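Local coordinates for protein mannose-specific lectin 3 chain 1 (Crocus vernus, PDB 3MEZ) that probably binds mannose, serving as the domain 1 chain of a heterotetrameric bulb-type lectin, at residues A[53-56]-A[62-65]; A[24-27]-A[31-34]; A[87-92]-A[97-102]; A[3-6]-A[10-13]; A[39-44]-A[74-79]. All blocks are in the same frame, centred on the assembly; numbering follows the deposited sequence.

Overall arrangement
From the N terminus, contact 4 closes first, a short turn that carries the chain from strand 4-6 to strand 10-11 in a different sheet. Contact 2 follows as the hairpin of strands 22-26 and 32-35. Contact 5 then opens at 39-44 and closes at 74-79. Contact 1, the hairpin of strands 53-56 and 62-65, lies wholly within that loop. Contact 3 comes last, as the hairpin of strands 88-91 and 97-106. No loops cross. The three hairpins belong to the three sheets of a beta-prism II fold. Contacts 4 and 5 join different sheets, and apolar side chains of contacts 1, 2 and 3 meet between them.

Contact 1 of 5, residues A[53-56]-A[62-65]; sequences TLRL and LEIH
The carbonyl O of His65 takes two donors. Thr53 N reaches this O at 3.1 Å, in the carbonyl plane. A water donates to it as well, and lies 3.2 Å from Thr53 OG1, so the water bridges the two residues. A chi1 of 71° sets OG1 between the backbone N and the carbonyl carbon, on the water's side. His65 N bonds back to Thr53 O at 2.9 Å. Arg55 and Glu63 form a second pair of backbone bonds, the shorter from Glu63 N to Arg55 O at 2.8 Å.

The side chains of Arg55 and Glu63 run alongside each other and point the same way. Glu63 OE2 is 3.1 Å from Arg55 NH1, but it sits above the guanidinium, near its rim. No N-H points at it, so this salt bridge rests on charge alone. Glu63 OE1 is hydrogen-bonded to Asn57 ND2. His65 CE1 lies over the same guanidinium face, with the ring plane turned 36° from it.

Leu54, Leu56, Leu62 and Ile64 share the other face of the sheet. Leu62 CD2 packs 3.8 Å from Leu54 CD1 and also meets Leu56 CD2. Leu54 CD2 turns to Ile64 CG1. Beyond them lie Phe24 and Leu32. This antiparallel hairpin, with one apolar face turned inward, is characteristic of a sheet of the beta-prism II fold of bulb-type lectins.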
# COMPACT_ATOMS: atom_id res chain seq x y z
N THR A 53 -30.61 -20.57 3.74
CA THR A 53 -29.74 -19.94 2.80
C THR A 53 -29.76 -18.42 2.93
O THR A 53 -30.69 -17.86 3.40
CB THR A 53 -30.10 -20.29 1.37
OG1 THR A 53 -31.31 -19.66 1.03
CG2 THR A 53 -30.24 -21.78 1.16
N LEU A 54 -28.70 -17.82 2.45
CA LEU A 54 -28.44 -16.41 2.58
C LEU A 54 -28.33 -15.75 1.22
O LEU A 54 -27.54 -16.13 0.44
CB LEU A 54 -27.08 -16.25 3.27
CG LEU A 54 -26.61 -15.00 3.97
CD1 LEU A 54 -25.57 -14.35 3.21
CD2 LEU A 54 -27.68 -14.02 4.29
N ARG A 55 -29.09 -14.70 1.02
CA ARG A 55 -29.12 -13.93 -0.20
C ARG A 55 -28.84 -12.44 0.06
O ARG A 55 -29.15 -11.97 1.08
CB ARG A 55 -30.50 -14.10 -0.82
CG ARG A 55 -30.77 -13.30 -1.99
CD ARG A 55 -32.13 -13.63 -2.61
NE ARG A 55 -33.02 -12.49 -2.53
CZ ARG A 55 -34.35 -12.52 -2.68
NH1 ARG A 55 -35.02 -11.40 -2.56
NH2 ARG A 55 -35.00 -13.64 -2.95
N LEU A 56 -28.24 -11.74 -0.88
CA LEU A 56 -28.10 -10.30 -0.85
C LEU A 56 -29.06 -9.77 -1.87
O LEU A 56 -28.98 -10.08 -3.02
CB LEU A 56 -26.70 -9.89 -1.27
CG LEU A 56 -25.92 -8.68 -0.81
CD1 LEU A 56 -25.35 -7.91 -1.93
CD2 LEU A 56 -26.60 -7.85 0.16
N LEU A 62 -29.19 -8.30 3.47
CA LEU A 62 -29.08 -9.74 3.49
C LEU A 62 -30.43 -10.30 3.86
O LEU A 62 -31.07 -9.74 4.66
CB LEU A 62 -28.03 -10.21 4.50
CG LEU A 62 -26.57 -9.93 4.20
CD1 LEU A 62 -25.76 -10.35 5.33
CD2 LEU A 62 -26.19 -10.65 2.98
N GLU A 63 -30.83 -11.40 3.26
CA GLU A 63 -32.04 -12.11 3.60
C GLU A 63 -31.76 -13.58 3.86
O GLU A 63 -31.25 -14.24 3.02
CB GLU A 63 -33.03 -12.04 2.44
CG GLU A 63 -33.27 -10.67 1.85
CD GLU A 63 -34.45 -10.61 0.90
OE1 GLU A 63 -34.90 -9.53 0.59
OE2 GLU A 63 -34.93 -11.64 0.49
N ILE A 64 -32.13 -14.09 5.02
CA ILE A 64 -32.08 -15.52 5.30
C ILE A 64 -33.43 -16.13 4.96
O ILE A 64 -34.43 -15.67 5.42
CB ILE A 64 -31.70 -15.83 6.77
CG1 ILE A 64 -30.32 -15.29 7.12
CG2 ILE A 64 -31.76 -17.26 7.03
CD1 ILE A 64 -29.95 -15.45 8.53
N HIS A 65 -33.41 -17.15 4.12
CA HIS A 65 -34.61 -17.87 3.67
C HIS A 65 -34.59 -19.31 4.10
O HIS A 65 -33.58 -19.94 4.08
CB HIS A 65 -34.75 -17.85 2.18
CG HIS A 65 -35.19 -16.55 1.62
ND1 HIS A 65 -34.31 -15.61 1.16
CD2 HIS A 65 -36.41 -16.05 1.41
CE1 HIS A 65 -34.97 -14.58 0.70
NE2 HIS A 65 -36.25 -14.82 0.84
O HOH W 1 -33.71 -21.81 1.39

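Contact 2 of 5, residues A[24-27]-A[31-34]; sequences FVMQ and NLVL
The ring of Phe24 carries a methyl group on one face. Leu32 CD2 stands 3.9 Å from the ring centroid, 11° off the normal, in a CH-pi contact over the centre. Leu34 CA lies at the ring edge, near its plane, and Leu34 CB is 4.0 Å from Phe24 CD2. Phe24 holds CG anti to its backbone N (chi1 -169°), which lays the ring across the neighbouring strand. Leu17, Leu62 and Val97 also pack on this side chain.

The backbones pair antiparallel. Val25 N donates to Val33 O at 2.8 Å, nearly straight at 174°. Val33 N answers to Val25 O at 3.2 Å, and Gln27 N reaches Asn31 O at 3.0 Å, where the strands give way to the turn. Met26 is the centre of an inverse gamma turn, and its CE lies 3.8 Å from Asn31 O.

Gln27, Asp29, Asn31, Val33 and Tyr35 have the spacing of the QxDxNxVxY signature, which forms the mannose pocket in bulb-type lectins. The hairpin is therefore probably a sugar site. A glycerol lies about 4 Å from the side chain of Gln27, nearest atoms, consistent with a pocket there, although it probably comes from the crystallisation liquor. Val33 packs against the Gln27 side chain through CG2.

The Asn31 amide is held at both ends. OD1 accepts from Thr45 N and is also hydrogen-bonded to Ser43 OG, while ND2 donates to Gln42 OE1. Phe24 and Leu32 face the core, and Leu34 reaches Thr111 of the chain 2 subunit.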
# COMPACT_ATOMS: atom_id res chain seq x y z
N PHE A 24 -17.81 -16.04 7.45
CA PHE A 24 -19.21 -15.61 7.60
C PHE A 24 -20.06 -16.75 7.13
O PHE A 24 -20.21 -16.98 5.97
CB PHE A 24 -19.46 -14.34 6.77
CG PHE A 24 -20.78 -13.60 7.02
CD1 PHE A 24 -21.55 -13.22 5.96
CD2 PHE A 24 -21.19 -13.19 8.25
CE1 PHE A 24 -22.69 -12.53 6.14
CE2 PHE A 24 -22.34 -12.51 8.42
CZ PHE A 24 -23.08 -12.18 7.38
N VAL A 25 -20.62 -17.47 8.07
CA VAL A 25 -21.17 -18.75 7.78
C VAL A 25 -22.68 -18.93 7.95
O VAL A 25 -23.22 -18.68 8.96
CB VAL A 25 -20.28 -19.94 8.37
CG1 VAL A 25 -19.32 -19.48 9.42
CG2 VAL A 25 -21.05 -21.08 8.78
N MET A 26 -23.30 -19.45 6.92
CA MET A 26 -24.68 -19.81 6.95
C MET A 26 -24.81 -21.24 7.49
O MET A 26 -24.78 -22.18 6.79
CB MET A 26 -25.30 -19.66 5.56
CG MET A 26 -26.73 -19.94 5.48
SD MET A 26 -27.78 -18.78 6.29
CE MET A 26 -28.06 -19.49 7.83
N GLN A 27 -24.95 -21.34 8.78
CA GLN A 27 -24.93 -22.61 9.45
C GLN A 27 -26.17 -23.48 9.25
O GLN A 27 -27.23 -23.03 8.96
CB GLN A 27 -24.60 -22.45 10.93
CG GLN A 27 -23.29 -21.75 11.25
CD GLN A 27 -23.03 -21.57 12.73
OE1 GLN A 27 -23.89 -21.80 13.53
NE2 GLN A 27 -21.89 -21.15 13.07
N ASN A 31 -28.46 -20.30 11.93
CA ASN A 31 -27.77 -19.13 12.39
C ASN A 31 -26.66 -18.68 11.42
O ASN A 31 -25.91 -19.48 10.96
CB ASN A 31 -27.26 -19.34 13.80
CG ASN A 31 -27.01 -18.06 14.54
OD1 ASN A 31 -27.53 -17.04 14.22
ND2 ASN A 31 -26.20 -18.13 15.54
N LEU A 32 -26.62 -17.38 11.14
CA LEU A 32 -25.60 -16.73 10.35
C LEU A 32 -24.62 -16.04 11.26
O LEU A 32 -24.96 -15.11 11.92
CB LEU A 32 -26.25 -15.67 9.51
CG LEU A 32 -25.73 -15.27 8.13
CD1 LEU A 32 -25.91 -13.81 7.76
CD2 LEU A 32 -24.40 -15.77 7.86
N VAL A 33 -23.40 -16.52 11.26
CA VAL A 33 -22.40 -16.14 12.21
C VAL A 33 -21.12 -15.67 11.53
O VAL A 33 -20.63 -16.32 10.65
CB VAL A 33 -22.12 -17.30 13.17
CG1 VAL A 33 -21.14 -16.94 14.26
CG2 VAL A 33 -23.39 -17.79 13.77
N LEU A 34 -20.61 -14.54 11.99
CA LEU A 34 -19.30 -14.04 11.63
C LEU A 34 -18.31 -14.53 12.67
O LEU A 34 -18.43 -14.16 13.81
CB LEU A 34 -19.27 -12.53 11.70
CG LEU A 34 -18.32 -11.68 10.84
CD1 LEU A 34 -17.81 -10.48 11.55
CD2 LEU A 34 -17.23 -12.40 10.17

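Contact 3 of 5, residues A[87-92]-A[97-102]; sequences YAATLG and VTIYGP. Unlike the reference sequence in segment 87-92: Thr90 (reference Val).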
# COMPACT_ATOMS: atom_id res chain seq x y z
N TYR A 87 -25.68 -4.68 -5.63
CA TYR A 87 -24.90 -4.46 -4.43
C TYR A 87 -23.82 -5.56 -4.26
O TYR A 87 -23.90 -6.58 -4.87
CB TYR A 87 -25.81 -4.36 -3.23
CG TYR A 87 -26.62 -3.09 -3.17
CD1 TYR A 87 -27.74 -2.93 -3.94
CD2 TYR A 87 -26.25 -2.05 -2.39
CE1 TYR A 87 -28.46 -1.79 -3.90
CE2 TYR A 87 -26.96 -0.91 -2.35
CZ TYR A 87 -28.07 -0.77 -3.12
OH TYR A 87 -28.78 0.39 -3.07
N ALA A 88 -22.81 -5.31 -3.44
CA ALA A 88 -21.79 -6.29 -3.13
C ALA A 88 -21.48 -6.36 -1.65
O ALA A 88 -21.31 -5.35 -1.04
CB ALA A 88 -20.58 -6.00 -3.88
N ALA A 89 -21.40 -7.55 -1.09
CA ALA A 89 -20.92 -7.78 0.25
C ALA A 89 -19.49 -8.31 0.19
O ALA A 89 -19.23 -9.25 -0.47
CB ALA A 89 -21.78 -8.71 1.00
N THR A 90 -18.61 -7.65 0.88
CA THR A 90 -17.22 -8.02 0.92
C THR A 90 -16.80 -8.32 2.34
O THR A 90 -16.98 -7.51 3.20
CB THR A 90 -16.29 -6.89 0.39
OG1 THR A 90 -16.70 -6.45 -0.89
CG2 THR A 90 -14.82 -7.33 0.33
N LEU A 91 -16.21 -9.48 2.56
CA LEU A 91 -15.58 -9.82 3.80
C LEU A 91 -14.12 -9.41 3.67
O LEU A 91 -13.35 -10.04 3.01
CB LEU A 91 -15.71 -11.31 4.09
CG LEU A 91 -14.96 -11.92 5.26
CD1 LEU A 91 -15.24 -11.17 6.48
CD2 LEU A 91 -15.26 -13.39 5.45
N GLY A 92 -13.81 -8.29 4.28
CA GLY A 92 -12.55 -7.60 4.12
C GLY A 92 -11.40 -7.93 5.05
O GLY A 92 -11.55 -8.70 5.94
N VAL A 97 -17.88 -7.83 7.39
CA VAL A 97 -18.60 -7.82 6.15
C VAL A 97 -19.27 -6.47 6.01
O VAL A 97 -20.05 -6.08 6.82
CB VAL A 97 -19.68 -8.91 6.09
CG1 VAL A 97 -20.43 -8.85 4.79
CG2 VAL A 97 -19.09 -10.26 6.28
N THR A 98 -18.94 -5.79 4.94
CA THR A 98 -19.49 -4.50 4.59
C THR A 98 -20.19 -4.60 3.22
O THR A 98 -19.71 -5.22 2.33
CB THR A 98 -18.42 -3.41 4.49
OG1 THR A 98 -17.68 -3.32 5.69
CG2 THR A 98 -19.03 -2.13 4.23
N ILE A 99 -21.34 -3.95 3.11
CA ILE A 99 -22.12 -3.95 1.91
C ILE A 99 -21.96 -2.61 1.22
O ILE A 99 -22.16 -1.61 1.81
CB ILE A 99 -23.57 -4.16 2.21
CG1 ILE A 99 -23.75 -5.47 2.94
CG2 ILE A 99 -24.41 -4.04 0.99
CD1 ILE A 99 -23.56 -6.54 2.19
N TYR A 100 -21.62 -2.67 -0.05
CA TYR A 100 -21.41 -1.53 -0.90
C TYR A 100 -22.36 -1.49 -2.09
O TYR A 100 -22.60 -2.48 -2.70
CB TYR A 100 -19.98 -1.53 -1.43
CG TYR A 100 -18.88 -1.65 -0.42
CD1 TYR A 100 -18.46 -2.89 0.03
CD2 TYR A 100 -18.23 -0.54 0.07
CE1 TYR A 100 -17.44 -2.99 0.94
CE2 TYR A 100 -17.22 -0.64 0.95
CZ TYR A 100 -16.82 -1.85 1.38
OH TYR A 100 -15.82 -1.90 2.27
N GLY A 101 -22.90 -0.33 -2.41
CA GLY A 101 -23.65 -0.15 -3.63
C GLY A 101 -24.50 1.10 -3.74
O GLY A 101 -24.57 1.87 -2.82
N PRO A 102 -25.17 1.25 -4.85
CA PRO A 102 -25.15 0.29 -5.93
C PRO A 102 -24.00 0.49 -6.90
O PRO A 102 -23.21 1.34 -6.68
CB PRO A 102 -26.46 0.55 -6.63
CG PRO A 102 -26.75 1.90 -6.40
CD PRO A 102 -26.09 2.35 -5.15
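Tyr87 starts the contact with its ring. CD2 passes 3.5 Å from Gly101 CA, an approach possible because Gly101 has no side chain. Pro102, after a cis peptide bond, lies over one face of the ring, with its CB 4.1 Å from Tyr87 CZ. The hydroxyl is hydrogen-bonded to Val83 O. Ala88 forms a backbone pair with Tyr100: Ala88 N to Tyr100 O and Tyr100 N to Ala88 O, each 2.9 Å. Ala89 CB turns to the opposite face of the sheet and packs 4.0 Å from Val97 CG1. Thr90 repeats the pairing with Thr98, its N donating to Thr98 O at 3.0 Å. A chi1 of -53° sets Thr90 OG1 beside its own backbone N, 4.0 Å from Tyr100 CE1. This hydroxyl is buried without a polar partner in the model. Leu91 closes the row, CD1 meeting Val97 CG2 at 4.0 Å.

Thr98, Ile99 and Tyr100 also pair antiparallel with a strand of the chain 2 subunit, so the sheet runs on across the interface. The hairpin is completed by a partner's strand, as in the dimers of bulb-type lectins of the beta-prism II fold.

Contact 4 of 5, residues A[3-6]-A[10-13]; sequences NVLL and VIHT. Unlike the reference sequence in segment 10-13: His12 (reference Ser).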
# COMPACT_ATOMS: atom_id res chain seq x y z
N ASN A 3 -14.65 -14.26 -0.85
CA ASN A 3 -14.69 -13.06 -0.05
C ASN A 3 -15.76 -12.07 -0.49
O ASN A 3 -15.92 -11.07 0.15
CB ASN A 3 -13.32 -12.38 0.07
CG ASN A 3 -12.78 -11.82 -1.25
OD1 ASN A 3 -13.14 -12.25 -2.29
ND2 ASN A 3 -11.88 -10.87 -1.16
N VAL A 4 -16.44 -12.38 -1.59
CA VAL A 4 -17.48 -11.55 -2.18
C VAL A 4 -18.81 -12.28 -2.36
O VAL A 4 -18.82 -13.39 -2.71
CB VAL A 4 -17.05 -10.99 -3.55
CG1 VAL A 4 -18.17 -10.27 -4.22
CG2 VAL A 4 -15.88 -10.09 -3.42
N LEU A 5 -19.91 -11.59 -2.07
CA LEU A 5 -21.28 -12.03 -2.35
C LEU A 5 -22.02 -10.91 -3.06
O LEU A 5 -22.23 -9.89 -2.50
CB LEU A 5 -22.03 -12.39 -1.08
CG LEU A 5 -23.15 -13.44 -0.95
CD1 LEU A 5 -24.29 -12.96 -0.19
CD2 LEU A 5 -23.56 -14.07 -2.23
N LEU A 6 -22.40 -11.14 -4.30
CA LEU A 6 -23.14 -10.21 -5.10
C LEU A 6 -24.68 -10.39 -5.06
O LEU A 6 -25.18 -11.46 -4.83
CB LEU A 6 -22.68 -10.26 -6.53
CG LEU A 6 -21.21 -10.08 -6.85
CD1 LEU A 6 -20.96 -10.27 -8.29
CD2 LEU A 6 -20.80 -8.76 -6.40
N VAL A 10 -26.27 -16.61 -3.91
CA VAL A 10 -26.69 -17.22 -2.66
C VAL A 10 -25.57 -17.92 -1.87
O VAL A 10 -24.72 -18.48 -2.44
CB VAL A 10 -27.85 -18.22 -2.95
CG1 VAL A 10 -28.28 -18.91 -1.74
CG2 VAL A 10 -29.02 -17.49 -3.56
N ILE A 11 -25.58 -17.87 -0.55
CA ILE A 11 -24.74 -18.76 0.24
C ILE A 11 -25.63 -19.87 0.76
O ILE A 11 -26.53 -19.64 1.47
CB ILE A 11 -24.06 -18.06 1.42
CG1 ILE A 11 -23.11 -17.00 0.94
CG2 ILE A 11 -23.27 -19.03 2.28
CD1 ILE A 11 -22.70 -16.13 2.01
N HIS A 12 -25.31 -21.08 0.37
CA HIS A 12 -26.05 -22.26 0.77
C HIS A 12 -25.78 -22.76 2.17
O HIS A 12 -24.93 -22.29 2.84
CB HIS A 12 -25.82 -23.35 -0.24
CG HIS A 12 -25.68 -22.82 -1.60
ND1 HIS A 12 -26.76 -22.42 -2.34
CD2 HIS A 12 -24.58 -22.49 -2.32
CE1 HIS A 12 -26.34 -21.91 -3.48
NE2 HIS A 12 -25.02 -21.94 -3.49
N THR A 13 -26.55 -23.72 2.59
CA THR A 13 -26.41 -24.21 3.93
C THR A 13 -25.01 -24.79 4.12
O THR A 13 -24.48 -25.47 3.29
CB THR A 13 -27.50 -25.24 4.25
OG1 THR A 13 -28.77 -24.72 3.87
CG2 THR A 13 -27.49 -25.60 5.69
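The backbones of Leu5 and Val10 stay apart, with CA atoms 7.5 Å from each other, and no hydrogen bond crosses between the segments. Residues 4-6 form a strand, and about 10-11 the chain is only weakly bonded as one. The short connection between them lets the chain change sheets, so the contact is made by side chains and is small.

Leu5 points toward the other segment. Its CG meets both ends of the Ile11 CG1-CD1 bond, 4.0 Å from CG1 and 4.0 Å from CD1, and its CD1 branch is 4.2 Å from Ile11 CD1. The other branch, CD2, comes 4.1 Å from Val10 N. Ile11 keeps CG1 beside its backbone N (chi1 -64°), and a chi2 of 166° stretches CD1 out to Leu5. The two side chains meet at an angle. Val10 turns its own side chain away and offers its backbone.

Leu5 also packs on Leu54 and Leu56 of strand 53-56. Backbone bonds tie Leu5 to Ala89 of strand 88-91 and Ile11 to Leu54. The pair packs where strands 4-6 and 10-11, outermost within this chain in two sheets of the beta-prism II fold, come together, with Leu17 of the third sheet beside Ile11.

Contact 5 of 5, residues A[39-44]-A[74-79]; sequences GGFQSN and WVYPRS
Chi1 of 175° in Phe41 and 176° in Trp74 swings each ring trans to the main-chain nitrogen. Both rings therefore reach toward each other between the two strands. Tyr76 follows the same course, and its ring meets that of Phe41. The edge of Phe41 points at the face of Tyr76 in a T-shaped pair, centroids 5.5 Å apart and planes at 74°. Phe41 CZ makes the approach, 4.1 Å from Tyr76 CE1 and off the centre of the ring. The same CZ lies at the edge of the indole, 4.2 Å from Trp74 CZ2.

Ser43 meets Trp74 from above. Its CB stands 3.5 Å from the centroid of the five-membered ring, a CH-pi contact over the face. Tyr76 CB covers the opposite face near its rim, so the indole is held flat between the two. Ser43 OG has polar partners in Thr45 OG1 and Leu32 N. These bonds probably hold OG in its rotamer, while the backbone sets CB over the ring. No hydrogen bond crosses between the segments, so aromatic and apolar packing carries the contact.

Strand 41-42 is outermost within this chain in its sheet, bonded to 32-35 through Phe41 with Leu34, and just past its end through Ser43 with Leu32. Strand 74-76 is likewise outermost beside 62-65, bonded through Trp74 with Ile64 and Tyr76 with Leu62. The contact thus joins two sheets of the beta-prism II fold, and Trp109 of the chain 2 subunit packs edge-to-face with Tyr76.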
# COMPACT_ATOMS: atom_id res chain seq x y z
N GLY A 39 -14.50 -9.14 17.30
CA GLY A 39 -15.85 -8.82 17.63
C GLY A 39 -16.71 -9.44 16.56
O GLY A 39 -16.62 -9.07 15.42
N GLY A 40 -17.51 -10.40 16.97
CA GLY A 40 -18.34 -11.20 16.12
C GLY A 40 -19.64 -10.55 15.78
O GLY A 40 -19.89 -9.42 16.10
N PHE A 41 -20.44 -11.28 15.05
CA PHE A 41 -21.75 -10.86 14.63
C PHE A 41 -22.52 -12.12 14.34
O PHE A 41 -21.96 -13.05 13.86
CB PHE A 41 -21.60 -10.00 13.40
CG PHE A 41 -22.89 -9.59 12.77
CD1 PHE A 41 -23.42 -8.36 13.03
CD2 PHE A 41 -23.56 -10.42 11.92
CE1 PHE A 41 -24.59 -8.00 12.49
CE2 PHE A 41 -24.72 -10.03 11.37
CZ PHE A 41 -25.23 -8.82 11.66
N GLN A 42 -23.80 -12.13 14.68
CA GLN A 42 -24.71 -13.20 14.31
C GLN A 42 -26.13 -12.71 14.13
O GLN A 42 -26.53 -11.78 14.75
CB GLN A 42 -24.65 -14.36 15.28
CG GLN A 42 -25.04 -14.09 16.68
CD GLN A 42 -24.98 -15.34 17.57
OE1 GLN A 42 -25.97 -16.04 17.74
NE2 GLN A 42 -23.83 -15.59 18.14
N SER A 43 -26.88 -13.36 13.27
CA SER A 43 -28.28 -13.08 13.08
C SER A 43 -29.11 -13.42 14.30
O SER A 43 -30.19 -12.90 14.50
CB SER A 43 -28.82 -13.79 11.85
OG SER A 43 -28.65 -15.16 11.91
N ASN A 44 -28.59 -14.31 15.13
CA ASN A 44 -29.34 -14.95 16.18
C ASN A 44 -30.58 -15.72 15.73
O ASN A 44 -31.61 -15.60 16.30
CB ASN A 44 -29.68 -13.96 17.28
CG ASN A 44 -29.81 -14.60 18.65
OD1 ASN A 44 -29.88 -15.81 18.79
ND2 ASN A 44 -29.86 -13.78 19.66
N TRP A 74 -34.96 -13.68 8.36
CA TRP A 74 -34.27 -12.54 8.92
C TRP A 74 -33.92 -11.61 7.78
O TRP A 74 -33.64 -12.04 6.73
CB TRP A 74 -33.05 -13.05 9.67
CG TRP A 74 -32.08 -12.12 10.31
CD1 TRP A 74 -32.15 -11.57 11.53
CD2 TRP A 74 -30.83 -11.75 9.79
NE1 TRP A 74 -31.05 -10.83 11.78
CE2 TRP A 74 -30.22 -10.93 10.72
CE3 TRP A 74 -30.17 -12.02 8.60
CZ2 TRP A 74 -29.00 -10.38 10.50
CZ3 TRP A 74 -28.99 -11.45 8.39
CH2 TRP A 74 -28.39 -10.67 9.34
N VAL A 75 -33.99 -10.32 8.01
CA VAL A 75 -33.58 -9.33 7.04
C VAL A 75 -32.71 -8.32 7.71
O VAL A 75 -33.03 -7.91 8.77
CB VAL A 75 -34.78 -8.63 6.43
CG1 VAL A 75 -34.31 -7.53 5.60
CG2 VAL A 75 -35.59 -9.60 5.63
N TYR A 76 -31.59 -7.96 7.11
CA TYR A 76 -30.66 -7.05 7.76
C TYR A 76 -29.92 -6.13 6.78
O TYR A 76 -29.43 -6.56 5.80
CB TYR A 76 -29.68 -7.82 8.64
CG TYR A 76 -28.96 -6.98 9.64
CD1 TYR A 76 -27.81 -6.32 9.31
CD2 TYR A 76 -29.44 -6.82 10.91
CE1 TYR A 76 -27.17 -5.55 10.19
CE2 TYR A 76 -28.81 -6.03 11.79
CZ TYR A 76 -27.67 -5.41 11.43
OH TYR A 76 -27.03 -4.63 12.30
N PRO A 77 -29.87 -4.85 7.06
CA PRO A 77 -30.54 -4.24 8.19
C PRO A 77 -32.06 -4.29 7.99
O PRO A 77 -32.56 -4.54 6.95
CB PRO A 77 -30.09 -2.79 8.11
CG PRO A 77 -28.88 -2.82 7.37
CD PRO A 77 -28.95 -3.92 6.43
N ARG A 78 -32.78 -4.05 9.06
CA ARG A 78 -34.17 -4.31 9.06
C ARG A 78 -34.94 -3.49 8.04
O ARG A 78 -35.84 -3.99 7.42
CB ARG A 78 -34.71 -4.08 10.45
CG ARG A 78 -36.05 -4.59 10.64
CD ARG A 78 -36.60 -4.13 11.92
NE ARG A 78 -37.29 -5.23 12.53
CZ ARG A 78 -38.53 -5.20 12.94
NH1 ARG A 78 -39.02 -6.27 13.46
NH2 ARG A 78 -39.28 -4.11 12.82
N SER A 79 -34.58 -2.22 7.91
CA SER A 79 -35.17 -1.30 6.95
C SER A 79 -34.10 -0.49 6.30
O SER A 79 -33.19 -0.07 6.94
CB SER A 79 -36.10 -0.33 7.64
OG SER A 79 -36.92 0.31 6.74